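ABC transporter ATP-binding protein (Leptospira interrogans serovar Copenhageni, PDB 4HZI) probably binds and hydrolyses ATP as the nucleotide-binding subunit of an orphan ABC transporter involved in manganese utilization and tolerance. Local coordinates at residues A[209-220]-A[229-240]. Sequence-based numbering, arbitrary orientation.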
ATOM      1  N   ARG A 209       1.410  -3.873 -10.522  1.00 24.73           N
ATOM      2  CA  ARG A 209       2.705  -4.183  -9.934  1.00 23.92           C
ATOM      3  C   ARG A 209       3.461  -5.155 -10.847  1.00 26.12           C
ATOM      4  O   ARG A 209       4.648  -4.989 -11.110  1.00 27.33           O
ATOM      5  CB  ARG A 209       2.541  -4.795  -8.522  1.00 28.65           C
ATOM      6  CG  ARG A 209       3.839  -5.158  -7.860  1.00 32.56           C
ATOM      7  CD  ARG A 209       3.631  -5.698  -6.461  1.00 36.51           C
ATOM      8  NE  ARG A 209       3.227  -7.091  -6.532  1.00 35.63           N
ATOM      9  CZ  ARG A 209       2.390  -7.721  -5.723  1.00 41.81           C
ATOM     10  NH1 ARG A 209       1.782  -7.104  -4.739  1.00 47.14           N
ATOM     11  NH2 ARG A 209       2.146  -9.007  -5.947  1.00 45.26           N
ATOM     12  N   GLU A 210       2.758  -6.174 -11.313  1.00 26.09           N
ATOM     13  CA  GLU A 210       3.335  -7.101 -12.284  1.00 30.10           C
ATOM     14  C   GLU A 210       3.814  -6.432 -13.536  1.00 28.56           C
ATOM     15  O   GLU A 210       4.876  -6.792 -14.060  1.00 31.41           O
ATOM     16  CB  GLU A 210       2.373  -8.203 -12.635  1.00 38.04           C
ATOM     17  CG  GLU A 210       2.544  -9.387 -11.740  1.00 48.36           C
ATOM     18  CD  GLU A 210       3.976  -9.911 -11.764  1.00 46.02           C
ATOM     19  OE1 GLU A 210       4.387 -10.518 -12.762  1.00 47.78           O
ATOM     20  OE2 GLU A 210       4.678  -9.707 -10.772  1.00 44.65           O
ATOM     21  N   ASP A 211       3.040  -5.495 -14.031  1.00 27.68           N
ATOM     22  CA  ASP A 211       3.411  -4.739 -15.215  1.00 30.07           C
ATOM     23  C   ASP A 211       4.728  -3.970 -15.017  1.00 30.91           C
ATOM     24  O   ASP A 211       5.659  -4.026 -15.847  1.00 31.07           O
ATOM     25  CB  ASP A 211       2.313  -3.755 -15.539  1.00 30.15           C
ATOM     26  CG  ASP A 211       2.489  -3.088 -16.907  1.00 32.99           C
ATOM     27  OD1 ASP A 211       3.190  -3.642 -17.790  1.00 39.64           O
ATOM     28  OD2 ASP A 211       1.986  -1.972 -17.068  1.00 33.89           O
ATOM     29  N   PHE A 212       4.809  -3.248 -13.905  1.00 26.17           N
ATOM     30  CA  PHE A 212       5.994  -2.475 -13.627  1.00 26.19           C
ATOM     31  C   PHE A 212       7.218  -3.369 -13.331  1.00 26.32           C
ATOM     32  O   PHE A 212       8.326  -3.104 -13.810  1.00 25.92           O
ATOM     33  CB  PHE A 212       5.743  -1.509 -12.430  1.00 27.52           C
ATOM     34  CG  PHE A 212       7.006  -0.862 -11.932  1.00 25.76           C
ATOM     35  CD1 PHE A 212       7.724  -0.001 -12.754  1.00 27.46           C
ATOM     36  CD2 PHE A 212       7.523  -1.182 -10.680  1.00 24.45           C
ATOM     37  CE1 PHE A 212       8.893   0.588 -12.326  1.00 31.03           C
ATOM     38  CE2 PHE A 212       8.695  -0.603 -10.265  1.00 29.34           C
ATOM     39  CZ  PHE A 212       9.389   0.259 -11.083  1.00 31.90           C
ATOM     40  N   LEU A 213       7.048  -4.399 -12.523  1.00 25.66           N
ATOM     41  CA  LEU A 213       8.134  -5.282 -12.182  1.00 27.85           C
ATOM     42  C   LEU A 213       8.651  -6.017 -13.420  1.00 30.54           C
ATOM     43  O   LEU A 213       9.849  -6.306 -13.516  1.00 30.61           O
ATOM     44  CB  LEU A 213       7.721  -6.257 -11.107  1.00 29.31           C
ATOM     45  CG  LEU A 213       7.574  -5.619  -9.690  1.00 31.89           C
ATOM     46  CD1 LEU A 213       7.348  -6.688  -8.635  1.00 34.50           C
ATOM     47  CD2 LEU A 213       8.739  -4.722  -9.296  1.00 31.46           C
ATOM     48  N   GLY A 214       7.748  -6.309 -14.357  1.00 30.00           N
ATOM     49  CA  GLY A 214       8.124  -6.890 -15.640  1.00 30.75           C
ATOM     50  C   GLY A 214       9.060  -5.982 -16.404  1.00 27.49           C
ATOM     51  O   GLY A 214      10.073  -6.446 -16.944  1.00 34.77           O
ATOM     52  N   PHE A 215       8.729  -4.698 -16.435  1.00 30.47           N
ATOM     53  CA  PHE A 215       9.550  -3.709 -17.047  1.00 33.22           C
ATOM     54  C   PHE A 215      10.910  -3.641 -16.370  1.00 34.80           C
ATOM     55  O   PHE A 215      11.919  -3.540 -17.064  1.00 28.94           O
ATOM     56  CB  PHE A 215       8.856  -2.371 -17.030  1.00 30.38           C
ATOM     57  CG  PHE A 215       9.768  -1.210 -17.237  1.00 38.22           C
ATOM     58  CD1 PHE A 215      10.017  -0.726 -18.511  1.00 37.76           C
ATOM     59  CD2 PHE A 215      10.361  -0.591 -16.165  1.00 34.13           C
ATOM     60  CE1 PHE A 215      10.863   0.345 -18.694  1.00 39.67           C
ATOM     61  CE2 PHE A 215      11.193   0.476 -16.338  1.00 39.08           C
ATOM     62  CZ  PHE A 215      11.442   0.955 -17.606  1.00 38.51           C
ATOM     63  N   LEU A 216      10.961  -3.683 -15.027  1.00 29.96           N
ATOM     64  CA  LEU A 216      12.257  -3.673 -14.342  1.00 27.72           C
ATOM     65  C   LEU A 216      13.132  -4.830 -14.685  1.00 29.82           C
ATOM     66  O   LEU A 216      14.350  -4.676 -14.846  1.00 29.72           O
ATOM     67  CB  LEU A 216      12.082  -3.752 -12.823  1.00 33.09           C
ATOM     68  CG  LEU A 216      12.027  -2.467 -12.088  1.00 40.98           C
ATOM     69  CD1 LEU A 216      11.967  -2.828 -10.580  1.00 34.16           C
ATOM     70  CD2 LEU A 216      13.281  -1.654 -12.416  1.00 42.64           C
ATOM     71  N   LYS A 217      12.533  -6.007 -14.740  1.00 28.29           N
ATOM     72  CA  LYS A 217      13.283  -7.185 -15.040  1.00 34.51           C
ATOM     73  C   LYS A 217      13.844  -7.147 -16.449  1.00 35.39           C
ATOM     74  O   LYS A 217      14.934  -7.645 -16.692  1.00 33.65           O
ATOM     75  CB  LYS A 217      12.430  -8.419 -14.876  1.00 38.49           C
ATOM     76  CG  LYS A 217      12.156  -8.804 -13.443  1.00 50.21           C
ATOM     77  CD  LYS A 217      11.292 -10.060 -13.412  1.00 56.34           C
ATOM     78  CE  LYS A 217      11.974 -11.157 -12.629  1.00 66.59           C
ATOM     79  NZ  LYS A 217      11.112 -12.350 -12.419  1.00 75.39           N
ATOM     80  N   GLU A 218      13.100  -6.536 -17.351  1.00 31.32           N
ATOM     81  CA  GLU A 218      13.480  -6.447 -18.737  1.00 37.22           C
ATOM     82  C   GLU A 218      14.632  -5.476 -18.880  1.00 34.73           C
ATOM     83  O   GLU A 218      15.615  -5.734 -19.573  1.00 35.47           O
ATOM     84  CB  GLU A 218      12.260  -6.021 -19.555  1.00 42.65           C
ATOM     85  CG  GLU A 218      12.482  -6.032 -21.052  1.00 56.93           C
ATOM     86  CD  GLU A 218      11.306  -6.632 -21.811  1.00 70.92           C
ATOM     87  OE1 GLU A 218      10.139  -6.462 -21.366  1.00 77.23           O
ATOM     88  OE2 GLU A 218      11.560  -7.283 -22.851  1.00 77.29           O
ATOM     89  N   TYR A 219      14.540  -4.372 -18.160  1.00 32.43           N
ATOM     90  CA  TYR A 219      15.598  -3.405 -18.124  1.00 31.93           C
ATOM     91  C   TYR A 219      16.894  -4.069 -17.610  1.00 32.52           C
ATOM     92  O   TYR A 219      17.984  -3.881 -18.197  1.00 32.92           O
ATOM     93  CB  TYR A 219      15.176  -2.178 -17.281  1.00 30.07           C
ATOM     94  CG  TYR A 219      16.220  -1.094 -17.305  1.00 30.50           C
ATOM     95  CD1 TYR A 219      16.195  -0.117 -18.279  1.00 33.39           C
ATOM     96  CD2 TYR A 219      17.263  -1.077 -16.383  1.00 33.00           C
ATOM     97  CE1 TYR A 219      17.187   0.843 -18.352  1.00 37.17           C
ATOM     98  CE2 TYR A 219      18.249  -0.099 -16.416  1.00 36.15           C
ATOM     99  CZ  TYR A 219      18.217   0.855 -17.424  1.00 39.89           C
ATOM    100  OH  TYR A 219      19.170   1.844 -17.470  1.00 40.59           O
ATOM    101  N   HIS A 220      16.778  -4.806 -16.509  1.00 30.43           N
ATOM    102  CA  HIS A 220      17.898  -5.469 -15.884  1.00 32.66           C
ATOM    103  C   HIS A 220      18.537  -6.504 -16.810  1.00 33.26           C
ATOM    104  O   HIS A 220      19.748  -6.688 -16.783  1.00 31.75           O
ATOM    105  CB  HIS A 220      17.442  -6.152 -14.617  1.00 28.68           C
ATOM    106  CG  HIS A 220      18.495  -6.959 -13.931  1.00 28.62           C
ATOM    107  ND1 HIS A 220      18.587  -8.325 -14.066  1.00 29.72           N
ATOM    108  CD2 HIS A 220      19.510  -6.596 -13.119  1.00 28.99           C
ATOM    109  CE1 HIS A 220      19.615  -8.767 -13.373  1.00 31.11           C
ATOM    110  NE2 HIS A 220      20.197  -7.730 -12.795  1.00 30.86           N
ATOM    111  N   TYR A 229      16.519  -0.672  -3.370  1.00 20.87           N
ATOM    112  CA  TYR A 229      15.071  -0.804  -3.455  1.00 21.22           C
ATOM    113  C   TYR A 229      14.524  -0.782  -2.046  1.00 24.38           C
ATOM    114  O   TYR A 229      14.868  -1.628  -1.203  1.00 26.81           O
ATOM    115  CB  TYR A 229      14.748  -2.124  -4.122  1.00 21.86           C
ATOM    116  CG  TYR A 229      13.319  -2.365  -4.560  1.00 21.40           C
ATOM    117  CD1 TYR A 229      12.349  -2.826  -3.657  1.00 24.39           C
ATOM    118  CD2 TYR A 229      12.926  -2.177  -5.888  1.00 25.04           C
ATOM    119  CE1 TYR A 229      11.049  -3.075  -4.078  1.00 27.78           C
ATOM    120  CE2 TYR A 229      11.628  -2.435  -6.301  1.00 23.04           C
ATOM    121  CZ  TYR A 229      10.691  -2.845  -5.394  1.00 28.56           C
ATOM    122  OH  TYR A 229       9.410  -3.092  -5.811  1.00 31.11           O
ATOM    123  N   ILE A 230      13.643   0.163  -1.783  1.00 20.75           N
ATOM    124  CA  ILE A 230      13.094   0.343  -0.435  1.00 20.45           C
ATOM    125  C   ILE A 230      11.635  -0.055  -0.381  1.00 21.97           C
ATOM    126  O   ILE A 230      10.809   0.444  -1.142  1.00 22.40           O
ATOM    127  CB  ILE A 230      13.246   1.821  -0.037  1.00 22.42           C
ATOM    128  CG1 ILE A 230      14.757   2.188  -0.067  1.00 27.98           C
ATOM    129  CG2 ILE A 230      12.697   2.085   1.381  1.00 25.28           C
ATOM    130  CD1 ILE A 230      15.001   3.354  -0.888  1.00 36.30           C
ATOM    131  N   THR A 231      11.309  -0.941   0.559  1.00 20.32           N
ATOM    132  CA  THR A 231       9.974  -1.473   0.698  1.00 20.44           C
ATOM    133  C   THR A 231       9.673  -1.922   2.121  1.00 21.14           C
ATOM    134  O   THR A 231      10.582  -2.171   2.936  1.00 22.05           O
ATOM    135  CB  THR A 231       9.728  -2.652  -0.293  1.00 22.05           C
ATOM    136  OG1 THR A 231       8.367  -3.053  -0.240  1.00 25.90           O
ATOM    137  CG2 THR A 231      10.601  -3.813   0.027  1.00 24.73           C
ATOM    138  N   HIS A 232       8.376  -2.020   2.397  1.00 21.06           N
ATOM    139  CA  HIS A 232       7.877  -2.717   3.582  1.00 24.37           C
ATOM    140  C   HIS A 232       7.137  -3.987   3.229  1.00 26.45           C
ATOM    141  O   HIS A 232       6.628  -4.656   4.108  1.00 29.03           O
ATOM    142  CB  HIS A 232       7.039  -1.826   4.490  1.00 23.77           C
ATOM    143  CG  HIS A 232       5.718  -1.427   3.916  1.00 24.27           C
ATOM    144  ND1 HIS A 232       5.592  -0.321   3.112  1.00 27.44           N
ATOM    145  CD2 HIS A 232       4.465  -1.918   4.085  1.00 31.80           C
ATOM    146  CE1 HIS A 232       4.323  -0.165   2.770  1.00 32.36           C
ATOM    147  NE2 HIS A 232       3.620  -1.126   3.328  1.00 28.53           N
ATOM    148  N   ARG A 233       7.141  -4.379   1.951  1.00 23.11           N
ATOM    149  CA  ARG A 233       6.391  -5.557   1.523  1.00 24.22           C
ATOM    150  C   ARG A 233       7.253  -6.537   0.752  1.00 25.50           C
ATOM    151  O   ARG A 233       7.547  -6.287  -0.415  1.00 27.62           O
ATOM    152  CB  ARG A 233       5.240  -5.146   0.603  1.00 27.97           C
ATOM    153  CG  ARG A 233       4.125  -4.411   1.315  1.00 31.32           C
ATOM    154  CD  ARG A 233       2.931  -4.304   0.358  1.00 39.29           C
ATOM    155  NE  ARG A 233       2.045  -3.269   0.844  1.00 50.84           N
ATOM    156  CZ  ARG A 233       0.944  -3.468   1.566  1.00 57.89           C
ATOM    157  NH1 ARG A 233       0.502  -4.699   1.868  1.00 52.33           N
ATOM    158  NH2 ARG A 233       0.263  -2.405   1.975  1.00 68.42           N
ATOM    159  N   PRO A 234       7.594  -7.679   1.365  1.00 25.74           N
ATOM    160  CA  PRO A 234       8.492  -8.625   0.714  1.00 29.02           C
ATOM    161  C   PRO A 234       8.032  -9.073  -0.657  1.00 30.48           C
ATOM    162  O   PRO A 234       8.887  -9.293  -1.540  1.00 26.52           O
ATOM    163  CB  PRO A 234       8.512  -9.793   1.696  1.00 30.16           C
ATOM    164  CG  PRO A 234       8.399  -9.130   2.995  1.00 30.45           C
ATOM    165  CD  PRO A 234       7.380  -8.059   2.777  1.00 27.95           C
ATOM    166  N   GLU A 235       6.729  -9.104  -0.892  1.00 29.74           N
ATOM    167  CA  GLU A 235       6.213  -9.564  -2.194  1.00 32.62           C
ATOM    168  C   GLU A 235       6.497  -8.640  -3.365  1.00 32.64           C
ATOM    169  O   GLU A 235       6.352  -9.053  -4.504  1.00 38.27           O
ATOM    170  CB  GLU A 235       4.696  -9.890  -2.147  1.00 35.84           C
ATOM    171  CG  GLU A 235       3.798  -8.703  -1.860  1.00 37.88           C
ATOM    172  CD  GLU A 235       3.647  -8.395  -0.349  1.00 42.73           C
ATOM    173  OE1 GLU A 235       4.495  -8.776   0.532  1.00 36.75           O
ATOM    174  OE2 GLU A 235       2.626  -7.782  -0.043  1.00 51.99           O
ATOM    175  N   GLU A 236       6.932  -7.413  -3.086  1.00 27.77           N
ATOM    176  CA  GLU A 236       7.263  -6.414  -4.085  1.00 28.73           C
ATOM    177  C   GLU A 236       8.686  -6.503  -4.603  1.00 26.95           C
ATOM    178  O   GLU A 236       9.098  -5.625  -5.375  1.00 29.79           O
ATOM    179  CB  GLU A 236       7.105  -5.015  -3.472  1.00 26.93           C
ATOM    180  CG  GLU A 236       5.664  -4.608  -3.269  1.00 30.43           C
ATOM    181  CD  GLU A 236       5.495  -3.274  -2.562  1.00 33.25           C
ATOM    182  OE1 GLU A 236       6.497  -2.564  -2.243  1.00 34.62           O
ATOM    183  OE2 GLU A 236       4.329  -2.925  -2.378  1.00 39.21           O
ATOM    184  N   ILE A 237       9.467  -7.473  -4.118  1.00 27.38           N
ATOM    185  CA  ILE A 237      10.917  -7.495  -4.387  1.00 24.07           C
ATOM    186  C   ILE A 237      11.209  -8.386  -5.585  1.00 24.47           C
ATOM    187  O   ILE A 237      11.051  -9.583  -5.492  1.00 24.28           O
ATOM    188  CB  ILE A 237      11.710  -8.055  -3.182  1.00 27.05           C
ATOM    189  CG1 ILE A 237      11.492  -7.152  -1.960  1.00 25.20           C
ATOM    190  CG2 ILE A 237      13.177  -8.095  -3.515  1.00 25.09           C
ATOM    191  CD1 ILE A 237      11.953  -7.722  -0.655  1.00 27.22           C
ATOM    192  N   PRO A 238      11.731  -7.821  -6.675  1.00 26.91           N
ATOM    193  CA  PRO A 238      12.057  -8.676  -7.821  1.00 32.24           C
ATOM    194  C   PRO A 238      13.192  -9.651  -7.550  1.00 33.19           C
ATOM    195  O   PRO A 238      14.061  -9.423  -6.690  1.00 26.81           O
ATOM    196  CB  PRO A 238      12.538  -7.696  -8.891  1.00 31.84           C
ATOM    197  CG  PRO A 238      12.314  -6.355  -8.399  1.00 26.76           C
ATOM    198  CD  PRO A 238      11.930  -6.396  -6.945  1.00 29.20           C
ATOM    199  N   ASP A 239      13.256 -10.690  -8.371  1.00 31.80           N
ATOM    200  CA  ASP A 239      14.265 -11.722  -8.217  1.00 30.90           C
ATOM    201  C   ASP A 239      15.722 -11.312  -8.351  1.00 27.53           C
ATOM    202  O   ASP A 239      16.594 -12.016  -7.855  1.00 29.33           O
ATOM    203  CB  ASP A 239      13.988 -12.882  -9.207  1.00 43.74           C
ATOM    204  CG  ASP A 239      14.285 -12.518 -10.694  1.00 51.75           C
ATOM    205  OD1 ASP A 239      14.500 -11.330 -11.067  1.00 43.39           O
ATOM    206  OD2 ASP A 239      14.289 -13.467 -11.514  1.00 63.45           O
ATOM    207  N   PHE A 240      16.037 -10.205  -9.006  1.00 24.64           N
ATOM    208  CA  PHE A 240      17.452  -9.878  -9.180  1.00 25.70           C
ATOM    209  C   PHE A 240      18.118  -9.189  -7.952  1.00 25.70           C
ATOM    210  O   PHE A 240      19.281  -8.908  -7.964  1.00 24.84           O
ATOM    211  CB  PHE A 240      17.709  -9.096 -10.456  1.00 24.26           C
ATOM    212  CG  PHE A 240      17.025  -7.791 -10.551  1.00 24.97           C
ATOM    213  CD1 PHE A 240      17.577  -6.643  -9.972  1.00 26.14           C
ATOM    214  CD2 PHE A 240      15.860  -7.664 -11.253  1.00 26.85           C
ATOM    215  CE1 PHE A 240      16.946  -5.421 -10.070  1.00 26.89           C
ATOM    216  CE2 PHE A 240      15.207  -6.447 -11.348  1.00 25.84           C
ATOM    217  CZ  PHE A 240      15.736  -5.309 -10.743  1.00 29.79           C
TER
HETATM  218  O   HOH W   1       2.403  -4.569  -3.131  1.00 44.49           O
HETATM  219  O   HOH W   2      10.899 -11.603  -9.639  1.00 42.09           O
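Lys217 NZ meets Asp239 twice: directly as a salt bridge to OD2 (3.5 Å), and through a water that accepts from NZ (2.9 Å) and from the backbone N of Asp239. The pair ties helix 206-222 of the beta-alpha-beta unit 194-198/206-222/227-231 to the loop that follows its last strand. That strand runs into His232, probably the switch (H-loop) histidine of ABC ATPases, whose ND1 is hydrogen-bonded to Glu199. The lysine chain, bent at an unstaggered chi3 (123°), lies across the carboxylate, and CE, not NZ, makes the nearest approach, 3.0 Å from Asp239 OD1.

Beside this pair, His220 and Phe240 form an offset stack, with ring centroids 4.2 Å apart and planes 7° from parallel. The side chains run antiparallel, and each CB lies over the other's ring; Phe240 CB is 3.7 Å from the imidazole centroid. His62 meets Phe240 edge-to-face.

Nearer the helix start the contact turns apolar. Pro238 CG touches Leu213 CD2 at 4.0 Å and also meets Leu216 CD1, which reaches the edge of the Tyr229 ring.

Farther along, Arg209 crosses Glu235 and Glu236 at about a right angle, with Glu235 CG over one face of its guanidinium. A water bridges Arg209 to Glu236: it accepts from NH1 and donates to OE2 (2.6 Å), while Thr231 OG1 donates to Glu236 OE1 from above the carboxylate plane. Arg209 NE, buried here, has no polar partner.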